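Local coordinates for protein putative phosphomethylpyrimidine kinase (Bacteroides thetaiotaomicron, PDB 3MBH) that probably acts as an ATP-dependent pyridoxal kinase of the ribokinase superfamily, and binds pyridoxal, at residues V26-F36 with T226-Q237; V181-V189 with K195-R203. One frame throughout, in Å; residues are numbered along the deposited sequence. Where two conformers were deposited one is given.

How the interactions relate
Along the chain the order is 26-36, 181-189, 195-203, 226-237, which nests interaction 2 inside the loop closed by interaction 1. Their centres lie 19 Å apart, and helix 223-236 is what joins them. One side of that helix packs on helix 24-33 in interaction 1; from another side F227 and I231 reach the hairpin of interaction 2, with F227 CZ 3.6 Å from I183 CG2 and I231 CG2 3.9 Å from I183 CD1. Both hairpin strands belong to the central mixed sheet. D225, a residue of the pyridoxal pocket, sits near the start of this helix, so both contacts touch the helix that carries this pocket residue.

Interaction 1: residues V26-F36 with T226-Q237; sequences VVIPILSSMGF and TFTSVITGSLMQ
M34, a selenomethionine, sits in the tightly packed part of this contact, lying across G233. SE lies 3.9 Å from G233 CA, and the bend at the last torsion (chi3 83°) turns CE to 3.5 Å from S234 N; with no side chain at G233, the selenium can settle directly on the helix backbone. Beside it L31 CD2 comes within 3.3 Å of S229 O. One turn before M34, I30 crosses V230 at about a right angle, its CG2 3.9 Å from V230 CG2. F36 adds its ring: CZ meets M236 CB at 3.5 Å, and in the given conformer, one of two deposited, M236 SE lies over a ring face in a Met-aromatic contact. The edge of that ring faces Q237 CG.

Towards Q237 the packing gives way to a partly exposed, polar margin. Here Q237 NE2 donates to M34 O (3.0 Å, 143° at the hydrogen), arriving on a lone pair and in the amide plane, while OE1 accepts from R247 of helix 241-257. Replacing Q237 by alanine would remove the amide and is likely to leave M34 O without this donor and R247 without this acceptor, with a gap beside the F36 ring. Next to M34, G35, with positive phi, ends the first helix in a Schellman motif.

The axes of 26-33 and 226-236 approach to 9.2 Å and cross at -27°, a nearly parallel pair. V27, L31, F36 and M236 also touch strands 9-17 or 80-83, as expected of neighbouring helices covering one face of the central sheet in a ribokinase-like alpha/beta fold.

Interaction 2: residues V181-V189 with K195-R203; sequences VVIITSVPV and KTSVYAYNR
The V187 and Y199 side chains cross at about a right angle; V187 CG1 is 3.7 Å from Y199 CE1 and CG2 meets CD1, an oblique approach to the ring. The Y199 hydroxyl is hydrogen-bonded to D164, which probably helps fix the ring. On the same face as these two lie V182, I184 and Y201, and helix 164-176 packs against V182, Y199 and Y201. The opposite face belongs to V181, I183, A200 and N202. Here I183 runs obliquely to V198, and its CG2, the branch anti to the backbone N, presses to 3.4 Å from V198 CG1, closer than usual for two carbons; the other branch, CG1, lies 3.9 Å from A200 CB. V181 CG2 meets the amide of N202, whose OD1 accepts from Q180.

The backbones fix this alternation. V182 with Y201 and I184 with Y199 are antiparallel hydrogen-bonded pairs, the bond from I184 N to Y199 O measuring 2.8 Å. Bonding resumes at V187 with S197, where S197 N reaches V187 O at 2.8 Å. Three steps on one strand thus answer two on the other, which defines a beta bulge. S186 takes a left-handed conformation (phi 62°) within it, and a water joins S186 N (3.0 Å) to T196 OG1 (2.8 Å).

The strand directions differ by 130°, well short of 180°, as in a strongly twisted pair. This is a bulged beta hairpin: 181-189 runs parallel to 142-143 on one side and antiparallel to 195-202 on the other, so the hairpin is where the ribokinase-like sheet changes from parallel to antiparallel.

Interaction 1: residues V26-F36 with T226-Q237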
ATOM      1  N   VAL A  26      13.441  -6.160  19.274  1.00 17.94           N
ATOM      2  CA  VAL A  26      12.004  -6.094  18.972  1.00 18.25           C
ATOM      3  C   VAL A  26      11.550  -4.627  18.996  1.00 17.37           C
ATOM      4  O   VAL A  26      10.820  -4.177  18.114  1.00 16.43           O
ATOM      5  CB  VAL A  26      11.282  -7.006  20.015  1.00 19.61           C
ATOM      6  CG1 VAL A  26       9.850  -6.668  20.190  1.00 21.85           C
ATOM      7  CG2 VAL A  26      11.477  -8.518  19.600  1.00 20.85           C
ATOM      8  N   VAL A  27      11.958  -3.888  20.028  1.00 16.90           N
ATOM      9  CA  VAL A  27      11.540  -2.511  20.251  1.00 16.44           C
ATOM     10  C   VAL A  27      11.988  -1.598  19.129  1.00 16.10           C
ATOM     11  O   VAL A  27      11.229  -0.760  18.676  1.00 14.35           O
ATOM     12  CB  VAL A  27      12.114  -1.978  21.606  1.00 16.54           C
ATOM     13  CG1 VAL A  27      11.782  -0.499  21.793  1.00 16.74           C
ATOM     14  CG2 VAL A  27      11.581  -2.815  22.788  1.00 15.76           C
ATOM     15  N   ILE A  28      13.221  -1.764  18.653  1.00 15.68           N
ATOM     16  CA  ILE A  28      13.745  -0.886  17.596  1.00 16.53           C
ATOM     17  C   ILE A  28      12.959  -1.046  16.255  1.00 17.01           C
ATOM     18  O   ILE A  28      12.392  -0.075  15.753  1.00 16.18           O
ATOM     19  CB  ILE A  28      15.279  -1.032  17.395  1.00 16.44           C
ATOM     20  CG1 ILE A  28      16.003  -0.458  18.606  1.00 17.52           C
ATOM     21  CG2 ILE A  28      15.705  -0.327  16.131  1.00 14.93           C
ATOM     22  CD1 ILE A  28      17.537  -0.925  18.703  1.00 14.44           C
ATOM     23  N   PRO A  29      12.847  -2.259  15.723  1.00 17.28           N
ATOM     24  CA  PRO A  29      12.100  -2.400  14.451  1.00 16.67           C
ATOM     25  C   PRO A  29      10.625  -2.000  14.516  1.00 16.58           C
ATOM     26  O   PRO A  29      10.097  -1.369  13.577  1.00 14.81           O
ATOM     27  CB  PRO A  29      12.224  -3.896  14.110  1.00 18.10           C
ATOM     28  CG  PRO A  29      12.929  -4.520  15.178  1.00 17.85           C
ATOM     29  CD  PRO A  29      13.415  -3.534  16.175  1.00 17.99           C
ATOM     30  N   ILE A  30       9.947  -2.356  15.607  1.00 15.47           N
ATOM     31  CA  ILE A  30       8.520  -2.038  15.722  1.00 15.17           C
ATOM     32  C   ILE A  30       8.313  -0.510  15.808  1.00 14.99           C
ATOM     33  O   ILE A  30       7.586   0.075  15.004  1.00 15.75           O
ATOM     34  CB  ILE A  30       7.905  -2.714  16.913  1.00 15.13           C
ATOM     35  CG1 ILE A  30       7.859  -4.234  16.641  1.00 14.33           C
ATOM     36  CG2 ILE A  30       6.476  -2.071  17.220  1.00 13.76           C
ATOM     37  CD1 ILE A  30       7.254  -5.086  17.814  1.00 13.82           C
ATOM     38  N   LEU A  31       8.967   0.139  16.757  1.00 15.02           N
ATOM     39  CA  LEU A  31       8.738   1.559  16.956  1.00 16.43           C
ATOM     40  C   LEU A  31       9.270   2.365  15.756  1.00 16.68           C
ATOM     41  O   LEU A  31       8.633   3.312  15.378  1.00 15.87           O
ATOM     42  CB  LEU A  31       9.285   2.072  18.310  1.00 16.97           C
ATOM     43  CG  LEU A  31       8.516   1.571  19.556  1.00 17.58           C
ATOM     44  CD1 LEU A  31       9.273   1.822  20.841  1.00 17.67           C
ATOM     45  CD2 LEU A  31       7.098   2.204  19.630  1.00 17.98           C
ATOM     46  N   SER A  32      10.421   1.997  15.158  1.00 16.74           N
ATOM     47  CA  SER A  32      10.882   2.683  13.953  1.00 17.55           C
ATOM     48  C   SER A  32       9.822   2.576  12.842  1.00 15.64           C
ATOM     49  O   SER A  32       9.533   3.557  12.169  1.00 15.84           O
ATOM     50  CB  SER A  32      12.151   2.075  13.371  1.00 19.25           C
ATOM     51  OG  SER A  32      13.171   1.973  14.332  1.00 27.22           O
ATOM     52  N   SER A  33       9.281   1.375  12.643  0.50 14.98           N
ATOM     53  CA  SER A  33       8.230   1.143  11.642  0.50 15.17           C
ATOM     54  C   SER A  33       7.029   2.035  11.930  0.50 14.98           C
ATOM     55  O   SER A  33       6.428   2.587  11.014  0.50 15.68           O
ATOM     56  CB  SER A  33       7.820  -0.335  11.615  0.50 14.88           C
ATOM     57  OG  SER A  33       8.932  -1.140  11.236  0.50 15.56           O
HETATM   58  N   MSE A  34       6.746   2.252  13.206  1.00 14.97           N
HETATM   59  CA  MSE A  34       5.608   3.050  13.593  1.00 15.62           C
HETATM   60  C   MSE A  34       5.923   4.540  13.541  1.00 16.70           C
HETATM   61  O   MSE A  34       5.040   5.349  13.815  1.00 16.73           O
HETATM   62  CB  MSE A  34       5.102   2.653  14.955  1.00 15.84           C
HETATM   63  CG  MSE A  34       4.535   1.187  14.941  1.00 18.76           C
HETATM   64 SE   MSE A  34       3.834   0.626  16.648  0.75 14.88          SE
HETATM   65  CE  MSE A  34       2.091   1.427  16.452  1.00 14.10           C
ATOM     66  N   GLY A  35       7.147   4.904  13.172  1.00 15.84           N
ATOM     67  CA  GLY A  35       7.460   6.298  12.916  1.00 16.15           C
ATOM     68  C   GLY A  35       8.256   7.011  13.972  1.00 16.25           C
ATOM     69  O   GLY A  35       8.406   8.219  13.895  1.00 16.82           O
ATOM     70  N   PHE A  36       8.814   6.268  14.933  1.00 16.42           N
ATOM     71  CA  PHE A  36       9.503   6.859  16.075  1.00 17.28           C
ATOM     72  C   PHE A  36      10.954   6.501  16.011  1.00 17.42           C
ATOM     73  O   PHE A  36      11.278   5.406  15.557  1.00 18.46           O
ATOM     74  CB  PHE A  36       8.889   6.366  17.379  1.00 16.98           C
ATOM     75  CG  PHE A  36       7.437   6.670  17.462  1.00 19.36           C
ATOM     76  CD1 PHE A  36       7.019   7.971  17.695  1.00 21.56           C
ATOM     77  CD2 PHE A  36       6.487   5.694  17.207  1.00 18.43           C
ATOM     78  CE1 PHE A  36       5.676   8.284  17.698  1.00 20.69           C
ATOM     79  CE2 PHE A  36       5.170   5.992  17.204  1.00 18.83           C
ATOM     80  CZ  PHE A  36       4.749   7.283  17.460  1.00 22.05           C
ATOM     81  N   THR A 226       6.987  -7.323  22.271  1.00 18.38           N
ATOM     82  CA  THR A 226       6.240  -6.967  21.053  1.00 17.76           C
ATOM     83  C   THR A 226       4.945  -6.269  21.442  1.00 16.90           C
ATOM     84  O   THR A 226       4.613  -5.211  20.901  1.00 16.16           O
ATOM     85  CB  THR A 226       5.902  -8.202  20.213  1.00 18.96           C
ATOM     86  OG1 THR A 226       7.103  -8.753  19.720  1.00 18.91           O
ATOM     87  CG2 THR A 226       4.978  -7.850  19.038  1.00 17.35           C
ATOM     88  N   PHE A 227       4.233  -6.843  22.399  1.00 16.78           N
ATOM     89  CA  PHE A 227       3.006  -6.248  22.904  1.00 17.14           C
ATOM     90  C   PHE A 227       3.170  -4.786  23.385  1.00 16.68           C
ATOM     91  O   PHE A 227       2.423  -3.897  23.001  1.00 15.89           O
ATOM     92  CB  PHE A 227       2.426  -7.096  24.052  1.00 17.82           C
ATOM     93  CG  PHE A 227       1.159  -6.528  24.635  1.00 16.45           C
ATOM     94  CD1 PHE A 227      -0.059  -6.821  24.080  1.00 18.76           C
ATOM     95  CD2 PHE A 227       1.199  -5.672  25.736  1.00 18.62           C
ATOM     96  CE1 PHE A 227      -1.233  -6.256  24.601  1.00 16.08           C
ATOM     97  CE2 PHE A 227       0.023  -5.100  26.270  1.00 16.68           C
ATOM     98  CZ  PHE A 227      -1.177  -5.404  25.711  1.00 17.49           C
ATOM     99  N   THR A 228       4.161  -4.574  24.236  1.00 16.86           N
ATOM    100  CA  THR A 228       4.382  -3.271  24.860  1.00 17.11           C
ATOM    101  C   THR A 228       4.898  -2.266  23.853  1.00 16.69           C
ATOM    102  O   THR A 228       4.482  -1.097  23.905  1.00 16.15           O
ATOM    103  CB  THR A 228       5.243  -3.380  26.178  1.00 16.91           C
ATOM    104  OG1 THR A 228       4.604  -4.340  27.039  1.00 15.75           O
ATOM    105  CG2 THR A 228       5.394  -1.980  26.886  1.00 13.26           C
ATOM    106  N   SER A 229       5.708  -2.725  22.885  1.00 16.34           N
ATOM    107  CA  SER A 229       6.207  -1.857  21.808  1.00 16.24           C
ATOM    108  C   SER A 229       5.018  -1.342  20.944  1.00 16.91           C
ATOM    109  O   SER A 229       4.924  -0.125  20.650  1.00 16.47           O
ATOM    110  CB  SER A 229       7.197  -2.610  20.900  1.00 16.82           C
ATOM    111  OG  SER A 229       8.443  -2.829  21.531  1.00 16.61           O
ATOM    112  N   VAL A 230       4.074  -2.235  20.616  1.00 16.41           N
ATOM    113  CA  VAL A 230       2.904  -1.798  19.836  1.00 16.59           C
ATOM    114  C   VAL A 230       2.005  -0.887  20.663  1.00 16.15           C
ATOM    115  O   VAL A 230       1.535   0.143  20.171  1.00 17.32           O
ATOM    116  CB  VAL A 230       2.140  -2.951  19.184  1.00 17.12           C
ATOM    117  CG1 VAL A 230       0.918  -2.356  18.438  1.00 14.24           C
ATOM    118  CG2 VAL A 230       3.080  -3.756  18.222  1.00 15.80           C
ATOM    119  N   ILE A 231       1.818  -1.217  21.938  1.00 16.06           N
ATOM    120  CA  ILE A 231       1.041  -0.338  22.824  1.00 15.79           C
ATOM    121  C   ILE A 231       1.645   1.091  22.875  1.00 16.10           C
ATOM    122  O   ILE A 231       0.926   2.083  22.723  1.00 14.37           O
ATOM    123  CB  ILE A 231       0.858  -0.911  24.251  1.00 15.84           C
ATOM    124  CG1 ILE A 231       0.002  -2.180  24.185  1.00 16.62           C
ATOM    125  CG2 ILE A 231       0.225   0.160  25.220  1.00 15.95           C
ATOM    126  CD1 ILE A 231      -1.524  -2.015  23.987  1.00 15.59           C
ATOM    127  N   THR A 232       2.952   1.183  23.037  1.00 15.36           N
ATOM    128  CA  THR A 232       3.623   2.467  23.129  1.00 15.57           C
ATOM    129  C   THR A 232       3.480   3.257  21.865  1.00 16.68           C
ATOM    130  O   THR A 232       3.115   4.444  21.909  1.00 18.04           O
ATOM    131  CB  THR A 232       5.110   2.238  23.396  1.00 16.84           C
ATOM    132  OG1 THR A 232       5.204   1.544  24.631  1.00 16.08           O
ATOM    133  CG2 THR A 232       5.886   3.547  23.496  1.00 17.36           C
ATOM    134  N   GLY A 233       3.778   2.620  20.724  1.00 15.40           N
ATOM    135  CA  GLY A 233       3.645   3.289  19.468  1.00 15.02           C
ATOM    136  C   GLY A 233       2.197   3.741  19.204  1.00 14.95           C
ATOM    137  O   GLY A 233       1.974   4.831  18.704  1.00 14.33           O
ATOM    138  N   SER A 234       1.232   2.875  19.501  1.00 14.41           N
ATOM    139  CA  SER A 234      -0.177   3.189  19.227  1.00 14.29           C
ATOM    140  C   SER A 234      -0.643   4.372  20.083  1.00 15.17           C
ATOM    141  O   SER A 234      -1.325   5.290  19.576  1.00 15.57           O
ATOM    142  CB  SER A 234      -1.020   1.908  19.413  1.00 14.69           C
ATOM    143  OG  SER A 234      -2.391   2.142  19.631  1.00 17.57           O
ATOM    144  N   LEU A 235      -0.306   4.357  21.375  1.00 15.33           N
ATOM    145  CA  LEU A 235      -0.671   5.482  22.276  1.00 16.15           C
ATOM    146  C   LEU A 235       0.028   6.770  21.791  1.00 16.72           C
ATOM    147  O   LEU A 235      -0.594   7.810  21.720  1.00 16.70           O
ATOM    148  CB  LEU A 235      -0.336   5.169  23.734  1.00 14.68           C
ATOM    149  CG  LEU A 235      -1.138   4.019  24.414  1.00 15.10           C
ATOM    150  CD1 LEU A 235      -0.615   3.719  25.803  1.00 14.37           C
ATOM    151  CD2 LEU A 235      -2.686   4.356  24.449  1.00 14.48           C
HETATM  152  N   MSE A 236       1.304   6.675  21.418  0.50 16.90           N
HETATM  153  CA  MSE A 236       2.004   7.851  20.887  0.50 16.97           C
HETATM  154  C   MSE A 236       1.446   8.347  19.570  0.50 16.75           C
HETATM  155  O   MSE A 236       1.551   9.525  19.280  0.50 16.90           O
HETATM  156  CB  MSE A 236       3.484   7.581  20.747  0.50 16.56           C
HETATM  157  CG  MSE A 236       4.152   7.406  22.089  0.50 16.89           C
HETATM  158 SE   MSE A 236       6.026   7.025  21.871  0.38 14.13          SE
HETATM  159  CE  MSE A 236       6.631   8.830  21.574  0.50 14.00           C
ATOM    160  N   GLN A 237       0.810   7.473  18.787  1.00 17.18           N
ATOM    161  CA  GLN A 237       0.103   7.932  17.593  1.00 17.49           C
ATOM    162  C   GLN A 237      -1.301   8.567  17.920  1.00 17.62           C
ATOM    163  O   GLN A 237      -2.014   8.993  17.030  1.00 16.47           O
ATOM    164  CB  GLN A 237      -0.045   6.811  16.560  1.00 17.56           C
ATOM    165  CG  GLN A 237       1.247   6.401  15.925  1.00 18.73           C
ATOM    166  CD  GLN A 237       1.077   5.227  15.012  1.00 21.21           C
ATOM    167  OE1 GLN A 237       0.001   4.636  14.978  1.00 21.05           O
ATOM    168  NE2 GLN A 237       2.133   4.875  14.255  1.00 18.64           N
TER

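Interaction 2: residues V181-V189 with K195-R203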
ATOM      1  N   VAL A 181      -2.514   3.929  33.531  1.00 15.78           N
ATOM      2  CA  VAL A 181      -2.923   2.777  32.707  1.00 15.29           C
ATOM      3  C   VAL A 181      -2.158   1.535  33.135  1.00 15.40           C
ATOM      4  O   VAL A 181      -0.888   1.531  33.248  1.00 14.69           O
ATOM      5  CB  VAL A 181      -2.703   3.017  31.201  1.00 14.93           C
ATOM      6  CG1 VAL A 181      -3.031   1.717  30.344  1.00 11.01           C
ATOM      7  CG2 VAL A 181      -3.596   4.186  30.702  1.00 13.60           C
ATOM      8  N   VAL A 182      -2.931   0.493  33.401  1.00 14.30           N
ATOM      9  CA  VAL A 182      -2.368  -0.783  33.782  1.00 14.92           C
ATOM     10  C   VAL A 182      -2.947  -1.802  32.820  1.00 15.12           C
ATOM     11  O   VAL A 182      -4.157  -1.842  32.617  1.00 14.27           O
ATOM     12  CB  VAL A 182      -2.749  -1.176  35.221  1.00 14.79           C
ATOM     13  CG1 VAL A 182      -2.177  -2.544  35.597  1.00 13.07           C
ATOM     14  CG2 VAL A 182      -2.288  -0.058  36.214  1.00 16.88           C
ATOM     15  N   ILE A 183      -2.069  -2.617  32.235  1.00 15.73           N
ATOM     16  CA  ILE A 183      -2.489  -3.681  31.339  1.00 16.42           C
ATOM     17  C   ILE A 183      -1.927  -4.981  31.891  1.00 17.34           C
ATOM     18  O   ILE A 183      -0.726  -5.063  32.172  1.00 17.62           O
ATOM     19  CB  ILE A 183      -2.007  -3.392  29.869  1.00 15.91           C
ATOM     20  CG1 ILE A 183      -2.502  -2.005  29.381  1.00 15.56           C
ATOM     21  CG2 ILE A 183      -2.426  -4.532  28.954  1.00 14.13           C
ATOM     22  CD1 ILE A 183      -1.841  -1.526  28.098  1.00 16.65           C
ATOM     23  N   ILE A 184      -2.782  -5.987  32.066  1.00 17.23           N
ATOM     24  CA  ILE A 184      -2.336  -7.293  32.500  1.00 16.97           C
ATOM     25  C   ILE A 184      -2.480  -8.256  31.334  1.00 17.69           C
ATOM     26  O   ILE A 184      -3.589  -8.448  30.822  1.00 17.80           O
ATOM     27  CB  ILE A 184      -3.125  -7.822  33.724  1.00 17.24           C
ATOM     28  CG1 ILE A 184      -2.995  -6.853  34.882  1.00 17.12           C
ATOM     29  CG2 ILE A 184      -2.605  -9.248  34.102  1.00 16.26           C
ATOM     30  CD1 ILE A 184      -3.880  -7.134  36.086  1.00 16.70           C
ATOM     31  N   THR A 185      -1.351  -8.850  30.890  1.00 18.42           N
ATOM     32  CA  THR A 185      -1.391  -9.790  29.787  1.00 18.05           C
ATOM     33  C   THR A 185      -1.311 -11.258  30.278  1.00 19.27           C
ATOM     34  O   THR A 185      -1.079 -11.550  31.427  1.00 17.73           O
ATOM     35  CB  THR A 185      -0.273  -9.549  28.811  1.00 18.25           C
ATOM     36  OG1 THR A 185       0.942 -10.100  29.343  1.00 18.21           O
ATOM     37  CG2 THR A 185      -0.139  -8.064  28.501  1.00 17.06           C
ATOM     38  N   SER A 186      -1.536 -12.165  29.362  1.00 20.18           N
ATOM     39  CA  SER A 186      -1.361 -13.593  29.577  1.00 21.33           C
ATOM     40  C   SER A 186      -2.273 -14.169  30.651  1.00 21.57           C
ATOM     41  O   SER A 186      -1.836 -15.042  31.425  1.00 21.42           O
ATOM     42  CB  SER A 186       0.098 -13.899  29.911  1.00 21.88           C
ATOM     43  OG  SER A 186       0.948 -13.092  29.105  1.00 25.84           O
ATOM     44  N   VAL A 187      -3.523 -13.696  30.695  1.00 20.39           N
ATOM     45  CA  VAL A 187      -4.495 -14.227  31.608  1.00 20.40           C
ATOM     46  C   VAL A 187      -5.172 -15.457  30.979  1.00 21.89           C
ATOM     47  O   VAL A 187      -5.706 -15.394  29.893  1.00 21.87           O
ATOM     48  CB  VAL A 187      -5.545 -13.190  32.008  1.00 20.94           C
ATOM     49  CG1 VAL A 187      -6.533 -13.821  33.067  1.00 18.08           C
ATOM     50  CG2 VAL A 187      -4.850 -11.899  32.546  1.00 18.68           C
ATOM     51  N   PRO A 188      -5.151 -16.597  31.670  1.00 24.00           N
ATOM     52  CA  PRO A 188      -5.856 -17.771  31.156  1.00 24.70           C
ATOM     53  C   PRO A 188      -7.372 -17.591  31.021  1.00 26.03           C
ATOM     54  O   PRO A 188      -8.004 -16.785  31.722  1.00 25.21           O
ATOM     55  CB  PRO A 188      -5.598 -18.819  32.214  1.00 24.83           C
ATOM     56  CG  PRO A 188      -4.305 -18.422  32.855  1.00 25.21           C
ATOM     57  CD  PRO A 188      -4.306 -16.915  32.834  1.00 24.16           C
ATOM     58  N   VAL A 189      -7.949 -18.359  30.122  1.00 27.43           N
ATOM     59  CA  VAL A 189      -9.362 -18.267  29.875  1.00 29.19           C
ATOM     60  C   VAL A 189      -9.979 -19.560  30.375  1.00 31.39           C
ATOM     61  O   VAL A 189      -9.586 -20.664  29.975  1.00 31.21           O
ATOM     62  CB  VAL A 189      -9.657 -18.052  28.399  1.00 28.79           C
ATOM     63  CG1 VAL A 189     -11.207 -18.010  28.143  1.00 28.90           C
ATOM     64  CG2 VAL A 189      -8.955 -16.794  27.914  1.00 27.63           C
ATOM     65  N   LYS A 195      -6.509 -20.241  24.572  1.00 28.46           N
ATOM     66  CA  LYS A 195      -6.703 -18.802  24.559  1.00 27.47           C
ATOM     67  C   LYS A 195      -6.070 -18.086  25.722  1.00 25.82           C
ATOM     68  O   LYS A 195      -5.862 -18.637  26.782  1.00 25.90           O
ATOM     69  CB  LYS A 195      -8.202 -18.464  24.501  1.00 27.29           C
ATOM     70  CG  LYS A 195      -8.876 -18.973  23.224  1.00 28.45           C
ATOM     71  CD  LYS A 195     -10.279 -18.435  23.101  1.00 30.28           C
ATOM     72  CE  LYS A 195     -10.913 -18.908  21.794  1.00 32.30           C
ATOM     73  NZ  LYS A 195     -12.315 -18.451  21.693  1.00 33.13           N
ATOM     74  N   THR A 196      -5.847 -16.810  25.474  1.00 24.24           N
ATOM     75  CA  THR A 196      -5.325 -15.880  26.403  1.00 23.47           C
ATOM     76  C   THR A 196      -6.256 -14.647  26.413  1.00 21.86           C
ATOM     77  O   THR A 196      -6.958 -14.375  25.408  1.00 21.85           O
ATOM     78  CB  THR A 196      -3.863 -15.499  25.987  1.00 22.03           C
ATOM     79  OG1 THR A 196      -3.231 -14.867  27.062  1.00 26.12           O
ATOM     80  CG2 THR A 196      -3.827 -14.544  24.813  1.00 26.17           C
ATOM     81  N   SER A 197      -6.307 -13.960  27.551  0.70 21.31           N
ATOM     82  CA  SER A 197      -6.941 -12.637  27.641  0.70 21.50           C
ATOM     83  C   SER A 197      -5.969 -11.568  28.144  0.70 20.38           C
ATOM     84  O   SER A 197      -4.936 -11.872  28.755  0.70 19.77           O
ATOM     85  CB  SER A 197      -8.214 -12.665  28.483  0.70 21.04           C
ATOM     86  OG  SER A 197      -8.012 -13.428  29.655  0.70 24.48           O
ATOM     87  N   VAL A 198      -6.298 -10.320  27.801  1.00 19.47           N
ATOM     88  CA  VAL A 198      -5.602  -9.152  28.257  1.00 18.12           C
ATOM     89  C   VAL A 198      -6.670  -8.289  28.933  1.00 17.72           C
ATOM     90  O   VAL A 198      -7.799  -8.155  28.427  1.00 16.85           O
ATOM     91  CB  VAL A 198      -4.945  -8.372  27.095  1.00 18.76           C
ATOM     92  CG1 VAL A 198      -4.328  -7.044  27.595  1.00 17.87           C
ATOM     93  CG2 VAL A 198      -3.866  -9.236  26.340  1.00 19.60           C
ATOM     94  N   TYR A 199      -6.342  -7.743  30.090  1.00 16.80           N
ATOM     95  CA  TYR A 199      -7.228  -6.880  30.856  1.00 16.84           C
ATOM     96  C   TYR A 199      -6.512  -5.536  30.997  1.00 17.79           C
ATOM     97  O   TYR A 199      -5.272  -5.496  30.982  1.00 16.76           O
ATOM     98  CB  TYR A 199      -7.499  -7.473  32.214  1.00 17.63           C
ATOM     99  CG  TYR A 199      -8.379  -8.687  32.224  1.00 18.65           C
ATOM    100  CD1 TYR A 199      -7.891  -9.952  31.859  1.00 18.67           C
ATOM    101  CD2 TYR A 199      -9.714  -8.595  32.652  1.00 19.54           C
ATOM    102  CE1 TYR A 199      -8.746 -11.078  31.904  1.00 20.48           C
ATOM    103  CE2 TYR A 199     -10.533  -9.696  32.724  1.00 18.37           C
ATOM    104  CZ  TYR A 199     -10.063 -10.926  32.329  1.00 21.99           C
ATOM    105  OH  TYR A 199     -10.929 -12.004  32.444  1.00 22.31           O
ATOM    106  N   ALA A 200      -7.272  -4.434  31.037  1.00 17.50           N
ATOM    107  CA  ALA A 200      -6.665  -3.096  31.174  1.00 16.51           C
ATOM    108  C   ALA A 200      -7.607  -2.156  31.920  1.00 16.45           C
ATOM    109  O   ALA A 200      -8.863  -2.329  31.952  1.00 15.47           O
ATOM    110  CB  ALA A 200      -6.326  -2.505  29.816  1.00 15.44           C
ATOM    111  N   TYR A 201      -6.988  -1.156  32.520  1.00 15.97           N
ATOM    112  CA  TYR A 201      -7.697  -0.125  33.246  1.00 15.34           C
ATOM    113  C   TYR A 201      -7.078   1.239  32.905  1.00 15.61           C
ATOM    114  O   TYR A 201      -5.887   1.374  32.783  1.00 14.87           O
ATOM    115  CB  TYR A 201      -7.669  -0.428  34.727  1.00 15.54           C
ATOM    116  CG  TYR A 201      -8.198   0.682  35.556  1.00 14.43           C
ATOM    117  CD1 TYR A 201      -9.533   0.935  35.580  1.00 15.82           C
ATOM    118  CD2 TYR A 201      -7.350   1.475  36.325  1.00 16.50           C
ATOM    119  CE1 TYR A 201     -10.055   1.975  36.309  1.00 18.65           C
ATOM    120  CE2 TYR A 201      -7.837   2.510  37.065  1.00 18.14           C
ATOM    121  CZ  TYR A 201      -9.201   2.744  37.071  1.00 19.83           C
ATOM    122  OH  TYR A 201      -9.747   3.741  37.795  1.00 18.37           O
ATOM    123  N   ASN A 202      -7.922   2.238  32.721  1.00 15.76           N
ATOM    124  CA  ASN A 202      -7.489   3.615  32.482  1.00 15.43           C
ATOM    125  C   ASN A 202      -8.122   4.419  33.595  1.00 15.29           C
ATOM    126  O   ASN A 202      -9.358   4.550  33.673  1.00 14.95           O
ATOM    127  CB  ASN A 202      -7.956   4.119  31.098  1.00 14.93           C
ATOM    128  CG  ASN A 202      -7.276   5.386  30.681  1.00 15.44           C
ATOM    129  OD1 ASN A 202      -6.669   6.070  31.495  1.00 17.99           O
ATOM    130  ND2 ASN A 202      -7.358   5.709  29.416  1.00 16.49           N
ATOM    131  N   ARG A 203      -7.296   4.961  34.458  1.00 15.53           N
ATOM    132  CA  ARG A 203      -7.810   5.754  35.580  1.00 16.92           C
ATOM    133  C   ARG A 203      -8.511   6.996  35.009  1.00 16.64           C
ATOM    134  O   ARG A 203      -9.489   7.461  35.547  1.00 15.75           O
ATOM    135  CB  ARG A 203      -6.660   6.152  36.521  1.00 17.11           C
ATOM    136  CG  ARG A 203      -7.135   6.839  37.847  1.00 21.66           C
ATOM    137  CD  ARG A 203      -5.959   7.067  38.832  1.00 26.75           C
ATOM    138  NE  ARG A 203      -4.819   7.741  38.189  1.00 30.17           N
ATOM    139  CZ  ARG A 203      -3.526   7.352  38.239  1.00 34.05           C
ATOM    140  NH1 ARG A 203      -3.149   6.283  38.944  1.00 35.04           N
ATOM    141  NH2 ARG A 203      -2.581   8.055  37.582  1.00 32.80           N
TER
HETATM  142  O   HOH W   1      -2.340 -12.262  26.439  1.00 25.49           O
HETATM  143  O   HOH W   2      -9.505 -14.673  31.077  1.00 32.25           O
HETATM  144  O   HOH W   3      -6.456 -20.090  28.708  1.00 33.31           O